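Local coordinates for protein eukaryotic initiation factor 4F subunit p150 (Saccharomyces cerevisiae, PDB 2VSO) that is a scaffold subunit of the eIF4F complex, which engages the mRNA cap and serves as an initial assembly point for the translation apparatus, here in its eIF4A-binding middle domain, at residues 100-113 with 119-131. Numbering follows the deposited sequence.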
ATOM      1  N   CYS C 100       7.128   2.326 -23.188  1.00 52.54           N
ATOM      2  CA  CYS C 100       7.833   1.612 -24.231  1.00 46.49           C
ATOM      3  C   CYS C 100       7.012   1.604 -25.512  1.00 54.09           C
ATOM      4  O   CYS C 100       7.528   1.907 -26.583  1.00 77.50           O
ATOM      5  CB  CYS C 100       8.158   0.185 -23.779  1.00 49.11           C
ATOM      6  SG  CYS C 100       9.446   0.120 -22.530  1.00 50.08           S
ATOM      7  N   GLY C 101       5.740   1.252 -25.406  1.00 44.26           N
ATOM      8  CA  GLY C 101       4.845   1.348 -26.536  1.00 46.86           C
ATOM      9  C   GLY C 101       4.858   2.734 -27.166  1.00 62.20           C
ATOM     10  O   GLY C 101       4.649   2.861 -28.372  1.00 70.28           O
ATOM     11  N   LYS C 102       5.098   3.777 -26.372  1.00 45.69           N
ATOM     12  CA  LYS C 102       5.179   5.120 -26.946  1.00 49.99           C
ATOM     13  C   LYS C 102       6.470   5.328 -27.745  1.00 63.23           C
ATOM     14  O   LYS C 102       6.498   6.043 -28.743  1.00 58.67           O
ATOM     15  CB  LYS C 102       5.077   6.207 -25.880  1.00 32.75           C
ATOM     16  CG  LYS C 102       4.644   7.541 -26.490  1.00 50.83           C
ATOM     17  CD  LYS C 102       5.030   8.765 -25.676  1.00 51.11           C
ATOM     18  CE  LYS C 102       4.617  10.028 -26.442  1.00 62.13           C
ATOM     19  NZ  LYS C 102       4.636  11.313 -25.676  1.00 66.11           N
ATOM     20  N   VAL C 103       7.545   4.710 -27.276  1.00 45.11           N
ATOM     21  CA  VAL C 103       8.826   4.831 -27.917  1.00 47.76           C
ATOM     22  C   VAL C 103       8.844   4.038 -29.222  1.00 57.05           C
ATOM     23  O   VAL C 103       9.386   4.493 -30.224  1.00 78.75           O
ATOM     24  CB  VAL C 103       9.942   4.373 -26.977  1.00 57.22           C
ATOM     25  CG1 VAL C 103      11.304   4.452 -27.682  1.00 59.53           C
ATOM     26  CG2 VAL C 103       9.929   5.233 -25.724  1.00 30.68           C
ATOM     27  N   VAL C 104       8.237   2.858 -29.203  1.00 55.81           N
ATOM     28  CA  VAL C 104       8.131   2.027 -30.389  1.00 51.41           C
ATOM     29  C   VAL C 104       7.302   2.708 -31.462  1.00 62.28           C
ATOM     30  O   VAL C 104       7.635   2.644 -32.641  1.00 92.48           O
ATOM     31  CB  VAL C 104       7.480   0.677 -30.068  1.00 53.00           C
ATOM     32  CG1 VAL C 104       6.964   0.018 -31.333  1.00 45.34           C
ATOM     33  CG2 VAL C 104       8.467  -0.225 -29.358  1.00 60.66           C
ATOM     34  N   LYS C 105       6.230   3.366 -31.044  1.00 60.61           N
ATOM     35  CA  LYS C 105       5.272   3.954 -31.971  1.00 73.66           C
ATOM     36  C   LYS C 105       5.781   5.268 -32.545  1.00 78.68           C
ATOM     37  O   LYS C 105       5.601   5.547 -33.729  1.00 78.94           O
ATOM     38  CB  LYS C 105       3.926   4.178 -31.267  1.00 84.39           C
ATOM     39  CG  LYS C 105       2.763   4.517 -32.193  1.00103.14           C
ATOM     40  CD  LYS C 105       1.444   4.553 -31.426  1.00123.67           C
ATOM     41  CE  LYS C 105       0.239   4.477 -32.357  1.00129.74           C
ATOM     42  NZ  LYS C 105      -1.042   4.330 -31.605  1.00124.29           N
ATOM     43  N   GLU C 106       6.431   6.065 -31.702  1.00 66.56           N
ATOM     44  CA  GLU C 106       6.750   7.442 -32.046  1.00 57.73           C
ATOM     45  C   GLU C 106       8.241   7.705 -32.275  1.00 71.37           C
ATOM     46  O   GLU C 106       8.659   8.847 -32.473  1.00 82.81           O
ATOM     47  CB  GLU C 106       6.178   8.391 -30.986  1.00 60.50           C
ATOM     48  CG  GLU C 106       4.710   8.101 -30.654  1.00 60.50           C
ATOM     49  CD  GLU C 106       4.035   9.229 -29.910  1.00 71.85           C
ATOM     50  OE1 GLU C 106       4.690  10.268 -29.681  1.00 79.35           O
ATOM     51  OE2 GLU C 106       2.845   9.078 -29.553  1.00 82.37           O
ATOM     52  N   LEU C 107       9.046   6.654 -32.259  1.00 67.40           N
ATOM     53  CA  LEU C 107      10.457   6.831 -32.549  1.00 76.29           C
ATOM     54  C   LEU C 107      10.605   7.397 -33.946  1.00 94.85           C
ATOM     55  O   LEU C 107       9.836   7.063 -34.846  1.00 93.34           O
ATOM     56  CB  LEU C 107      11.222   5.514 -32.459  1.00 79.38           C
ATOM     57  CG  LEU C 107      12.741   5.699 -32.515  1.00 68.53           C
ATOM     58  CD1 LEU C 107      13.235   6.287 -31.208  1.00 57.46           C
ATOM     59  CD2 LEU C 107      13.475   4.398 -32.836  1.00 47.54           C
ATOM     60  N   ASN C 108      11.599   8.263 -34.109  1.00102.01           N
ATOM     61  CA  ASN C 108      11.952   8.807 -35.406  1.00 82.77           C
ATOM     62  C   ASN C 108      12.389   7.663 -36.307  1.00 85.28           C
ATOM     63  O   ASN C 108      13.298   6.919 -35.953  1.00102.50           O
ATOM     64  CB  ASN C 108      13.088   9.809 -35.226  1.00 78.90           C
ATOM     65  CG  ASN C 108      13.431  10.538 -36.498  1.00 93.38           C
ATOM     66  OD1 ASN C 108      12.712  10.460 -37.493  1.00104.04           O
ATOM     67  ND2 ASN C 108      14.538  11.265 -36.471  1.00 99.39           N
ATOM     68  N   PRO C 109      11.732   7.501 -37.469  1.00 83.81           N
ATOM     69  CA  PRO C 109      12.051   6.396 -38.390  1.00 69.23           C
ATOM     70  C   PRO C 109      13.422   6.549 -39.072  1.00 85.10           C
ATOM     71  O   PRO C 109      13.979   5.556 -39.554  1.00 84.56           O
ATOM     72  CB  PRO C 109      10.933   6.470 -39.440  1.00 67.92           C
ATOM     73  CG  PRO C 109       9.885   7.390 -38.863  1.00 74.99           C
ATOM     74  CD  PRO C 109      10.608   8.324 -37.949  1.00 76.69           C
ATOM     75  N   ASP C 110      13.958   7.769 -39.114  1.00 86.33           N
ATOM     76  CA  ASP C 110      15.243   8.018 -39.775  1.00 96.72           C
ATOM     77  C   ASP C 110      16.408   7.324 -39.061  1.00 88.29           C
ATOM     78  O   ASP C 110      17.536   7.308 -39.568  1.00 73.26           O
ATOM     79  CB  ASP C 110      15.536   9.524 -39.863  1.00102.13           C
ATOM     80  CG  ASP C 110      14.511  10.280 -40.686  1.00 96.14           C
ATOM     81  OD1 ASP C 110      13.887   9.668 -41.583  1.00 87.75           O
ATOM     82  OD2 ASP C 110      14.334  11.494 -40.436  1.00 82.11           O
ATOM     83  N   ILE C 111      16.130   6.750 -37.890  1.00 76.44           N
ATOM     84  CA  ILE C 111      17.176   6.232 -37.008  1.00 63.63           C
ATOM     85  C   ILE C 111      17.685   4.836 -37.387  1.00 75.22           C
ATOM     86  O   ILE C 111      16.902   3.927 -37.668  1.00 81.04           O
ATOM     87  CB  ILE C 111      16.721   6.271 -35.537  1.00 73.36           C
ATOM     88  CG1 ILE C 111      16.527   7.723 -35.092  1.00 68.69           C
ATOM     89  CG2 ILE C 111      17.713   5.536 -34.625  1.00 44.06           C
ATOM     90  CD1 ILE C 111      15.961   7.874 -33.697  1.00 63.90           C
ATOM     91  N   THR C 112      19.010   4.686 -37.385  1.00 83.53           N
ATOM     92  CA  THR C 112      19.673   3.478 -37.872  1.00 79.91           C
ATOM     93  C   THR C 112      20.723   2.995 -36.885  1.00 76.22           C
ATOM     94  O   THR C 112      21.374   3.797 -36.211  1.00 88.22           O
ATOM     95  CB  THR C 112      20.402   3.745 -39.198  1.00 79.13           C
ATOM     96  OG1 THR C 112      21.595   4.500 -38.938  1.00 82.72           O
ATOM     97  CG2 THR C 112      19.507   4.524 -40.157  1.00 69.89           C
ATOM     98  N   ASP C 113      20.900   1.680 -36.821  1.00 66.79           N
ATOM     99  CA  ASP C 113      21.857   1.077 -35.903  1.00 70.79           C
ATOM    100  C   ASP C 113      22.615   0.010 -36.663  1.00 89.05           C
ATOM    101  O   ASP C 113      22.015  -0.966 -37.122  1.00 99.80           O
ATOM    102  CB  ASP C 113      21.129   0.455 -34.707  1.00 80.83           C
ATOM    103  CG  ASP C 113      22.051  -0.344 -33.806  1.00 71.57           C
ATOM    104  OD1 ASP C 113      23.203   0.075 -33.617  1.00 70.25           O
ATOM    105  OD2 ASP C 113      21.624  -1.387 -33.274  1.00 78.33           O
ATOM    106  N   LYS C 119      16.668  -2.850 -39.905  1.00 92.71           N
ATOM    107  CA  LYS C 119      15.657  -2.597 -38.878  1.00109.17           C
ATOM    108  C   LYS C 119      15.699  -1.154 -38.380  1.00 95.60           C
ATOM    109  O   LYS C 119      16.706  -0.710 -37.825  1.00 91.08           O
ATOM    110  CB  LYS C 119      15.819  -3.573 -37.710  1.00115.19           C
ATOM    111  CG  LYS C 119      15.389  -4.988 -38.041  1.00120.72           C
ATOM    112  CD  LYS C 119      15.468  -5.901 -36.834  1.00112.45           C
ATOM    113  CE  LYS C 119      16.894  -6.031 -36.344  1.00110.44           C
ATOM    114  NZ  LYS C 119      17.090  -7.308 -35.600  1.00113.94           N
ATOM    115  N   THR C 120      14.600  -0.428 -38.582  1.00 73.27           N
ATOM    116  CA  THR C 120      14.549   0.995 -38.265  1.00 71.64           C
ATOM    117  C   THR C 120      13.183   1.398 -37.734  1.00 77.46           C
ATOM    118  O   THR C 120      12.200   0.684 -37.920  1.00 90.82           O
ATOM    119  CB  THR C 120      14.854   1.865 -39.502  1.00 88.77           C
ATOM    120  OG1 THR C 120      13.803   1.710 -40.464  1.00 90.06           O
ATOM    121  CG2 THR C 120      16.190   1.479 -40.127  1.00 92.62           C
ATOM    122  N   GLY C 121      13.127   2.554 -37.083  1.00 82.86           N
ATOM    123  CA  GLY C 121      11.897   3.024 -36.470  1.00 92.85           C
ATOM    124  C   GLY C 121      11.393   2.094 -35.382  1.00 82.00           C
ATOM    125  O   GLY C 121      12.122   1.785 -34.438  1.00 80.20           O
ATOM    126  N   PRO C 122      10.138   1.643 -35.512  1.00 87.01           N
ATOM    127  CA  PRO C 122       9.474   0.720 -34.580  1.00 86.34           C
ATOM    128  C   PRO C 122      10.099  -0.675 -34.540  1.00 72.60           C
ATOM    129  O   PRO C 122      10.305  -1.207 -33.456  1.00 70.31           O
ATOM    130  CB  PRO C 122       8.039   0.640 -35.121  1.00 80.39           C
ATOM    131  CG  PRO C 122       7.862   1.884 -35.926  1.00 86.85           C
ATOM    132  CD  PRO C 122       9.207   2.165 -36.529  1.00 82.93           C
ATOM    133  N   LYS C 123      10.395  -1.263 -35.693  1.00 71.05           N
ATOM    134  CA  LYS C 123      10.916  -2.626 -35.710  1.00 64.22           C
ATOM    135  C   LYS C 123      12.295  -2.679 -35.057  1.00 66.44           C
ATOM    136  O   LYS C 123      12.757  -3.734 -34.620  1.00 58.21           O
ATOM    137  CB  LYS C 123      10.944  -3.192 -37.130  1.00 61.06           C
ATOM    138  CG  LYS C 123       9.617  -3.062 -37.875  1.00 71.57           C
ATOM    139  CD  LYS C 123       9.560  -3.968 -39.103  1.00 85.61           C
ATOM    140  CE  LYS C 123       8.321  -3.682 -39.952  1.00 92.34           C
ATOM    141  NZ  LYS C 123       8.005  -4.773 -40.936  1.00 90.87           N
ATOM    142  N   LEU C 124      12.941  -1.524 -34.970  1.00 71.74           N
ATOM    143  CA  LEU C 124      14.225  -1.425 -34.291  1.00 69.59           C
ATOM    144  C   LEU C 124      14.047  -1.487 -32.781  1.00 68.15           C
ATOM    145  O   LEU C 124      14.727  -2.253 -32.101  1.00 75.14           O
ATOM    146  CB  LEU C 124      14.935  -0.124 -34.670  1.00 79.13           C
ATOM    147  CG  LEU C 124      16.346   0.069 -34.104  1.00 71.46           C
ATOM    148  CD1 LEU C 124      17.204  -1.148 -34.384  1.00 66.02           C
ATOM    149  CD2 LEU C 124      17.006   1.337 -34.647  1.00 50.63           C
ATOM    150  N   VAL C 125      13.126  -0.674 -32.262  1.00 58.16           N
ATOM    151  CA  VAL C 125      12.868  -0.620 -30.836  1.00 41.64           C
ATOM    152  C   VAL C 125      12.315  -1.948 -30.335  1.00 64.58           C
ATOM    153  O   VAL C 125      12.630  -2.377 -29.225  1.00 59.69           O
ATOM    154  CB  VAL C 125      11.857   0.464 -30.508  1.00 54.82           C
ATOM    155  CG1 VAL C 125      11.689   0.608 -28.987  1.00 40.62           C
ATOM    156  CG2 VAL C 125      12.262   1.759 -31.141  1.00 50.60           C
ATOM    157  N   LEU C 126      11.480  -2.587 -31.152  1.00 65.64           N
ATOM    158  CA  LEU C 126      10.883  -3.871 -30.801  1.00 55.70           C
ATOM    159  C   LEU C 126      11.979  -4.887 -30.564  1.00 64.27           C
ATOM    160  O   LEU C 126      11.947  -5.638 -29.585  1.00 64.61           O
ATOM    161  CB  LEU C 126       9.959  -4.352 -31.913  1.00 44.48           C
ATOM    162  CG  LEU C 126       8.588  -3.695 -31.916  1.00 68.68           C
ATOM    163  CD1 LEU C 126       7.882  -3.929 -33.245  1.00 70.92           C
ATOM    164  CD2 LEU C 126       7.754  -4.197 -30.727  1.00 52.73           C
ATOM    165  N   HIS C 127      12.956  -4.903 -31.469  1.00 61.57           N
ATOM    166  CA  HIS C 127      14.100  -5.781 -31.314  1.00 54.96           C
ATOM    167  C   HIS C 127      14.937  -5.410 -30.094  1.00 45.09           C
ATOM    168  O   HIS C 127      15.462  -6.285 -29.408  1.00 52.70           O
ATOM    169  CB  HIS C 127      14.981  -5.794 -32.553  1.00 68.59           C
ATOM    170  CG  HIS C 127      16.284  -6.492 -32.328  1.00 74.30           C
ATOM    171  ND1 HIS C 127      17.440  -5.817 -32.011  1.00 57.25           N
ATOM    172  CD2 HIS C 127      16.592  -7.810 -32.303  1.00 82.51           C
ATOM    173  CE1 HIS C 127      18.416  -6.689 -31.823  1.00 67.49           C
ATOM    174  NE2 HIS C 127      17.930  -7.901 -32.000  1.00 80.58           N
ATOM    175  N   TYR C 128      15.065  -4.115 -29.828  1.00 48.51           N
ATOM    176  CA  TYR C 128      15.725  -3.652 -28.609  1.00 53.07           C
ATOM    177  C   TYR C 128      15.054  -4.195 -27.327  1.00 63.50           C
ATOM    178  O   TYR C 128      15.736  -4.675 -26.411  1.00 58.91           O
ATOM    179  CB  TYR C 128      15.761  -2.129 -28.573  1.00 52.32           C
ATOM    180  CG  TYR C 128      16.905  -1.507 -29.319  1.00 58.76           C
ATOM    181  CD1 TYR C 128      17.333  -2.021 -30.539  1.00 85.38           C
ATOM    182  CD2 TYR C 128      17.554  -0.395 -28.817  1.00 74.11           C
ATOM    183  CE1 TYR C 128      18.388  -1.447 -31.230  1.00 70.46           C
ATOM    184  CE2 TYR C 128      18.609   0.189 -29.501  1.00 86.37           C
ATOM    185  CZ  TYR C 128      19.021  -0.343 -30.707  1.00 76.11           C
ATOM    186  OH  TYR C 128      20.066   0.236 -31.389  1.00 95.81           O
ATOM    187  N   LEU C 129      13.724  -4.119 -27.263  1.00 45.39           N
ATOM    188  CA  LEU C 129      12.993  -4.631 -26.102  1.00 51.99           C
ATOM    189  C   LEU C 129      13.313  -6.105 -25.840  1.00 53.13           C
ATOM    190  O   LEU C 129      13.683  -6.485 -24.729  1.00 46.62           O
ATOM    191  CB  LEU C 129      11.479  -4.453 -26.273  1.00 43.04           C
ATOM    192  CG  LEU C 129      10.945  -3.028 -26.394  1.00 40.64           C
ATOM    193  CD1 LEU C 129       9.438  -3.039 -26.558  1.00 39.77           C
ATOM    194  CD2 LEU C 129      11.345  -2.198 -25.203  1.00 33.21           C
ATOM    195  N   VAL C 130      13.166  -6.935 -26.863  1.00 43.74           N
ATOM    196  CA  VAL C 130      13.474  -8.354 -26.722  1.00 61.67           C
ATOM    197  C   VAL C 130      14.905  -8.577 -26.232  1.00 63.39           C
ATOM    198  O   VAL C 130      15.124  -9.258 -25.231  1.00 69.63           O
ATOM    199  CB  VAL C 130      13.274  -9.124 -28.044  1.00 75.12           C
ATOM    200  CG1 VAL C 130      13.076 -10.604 -27.763  1.00 64.07           C
ATOM    201  CG2 VAL C 130      12.087  -8.563 -28.811  1.00 88.92           C
ATOM    202  N   ALA C 131      15.869  -7.992 -26.937  1.00 52.83           N
ATOM    203  CA  ALA C 131      17.292  -8.167 -26.627  1.00 61.34           C
ATOM    204  C   ALA C 131      17.581  -7.823 -25.180  1.00 55.37           C
ATOM    205  O   ALA C 131      18.419  -8.453 -24.532  1.00 51.19           O
ATOM    206  CB  ALA C 131      18.178  -7.305 -27.569  1.00 39.39           C
TER
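Val-104 plugs into a pocket formed by Pro-122, Val-125, Leu-126 and Leu-129, a knob-into-hole contact that joins two consecutive helices of the all-helical MIF4G domain, a HEAT-type repeat fold. The axes of helix 100-106 and helix 122-131 come within 8.0 Å and run roughly antiparallel, at 146°. The two methyls of the knob divide the work. CG1, trans to the backbone N (chi1 161°), lies 4.0 Å from Pro-122 CB and also reaches Leu-126 CG, whereas CG2 lies against Val-125 CG1 and extends to Leu-129 CD1.

Val-125 is the shared apolar neighbour. Its CG1 meets Val-103 CG1 at 4.1 Å, the two side chains crossing at about a right angle, and its CG2 packs against Leu-107 CD2. Farther along, toward the N-terminal end of the first segment, Cys-100 SG rests 4.0 Å from Leu-129 CD2. Ile-82 and Leu-75 of helix 73-88 add to this layer, touching Cys-100 and Leu-107 respectively.

Beyond Glu-106 the chain leaves the helix and makes a type I turn, Asn-108 to Ile-111, past the start of the second helix. Gly-121, the N-cap residue, has positive phi and no side chain, and its CA comes 3.9 Å from Pro-109 CA. Farther along the loop, Ile-111 CG2 meets Leu-124 CD2 at 4.3 Å.

The polar contact lies at the far end of this loop. Asp-113 OD2 is hydrogen-bonded to Thr-115 OG1, while Leu-75 and Lys-76 touch Tyr-128. The carboxylate stands nearly perpendicular to the tyrosine ring, 82° between planes, and OD2 arrives at the ring edge to accept a second, weak hydrogen bond from Tyr-128 OH at 2.9 Å.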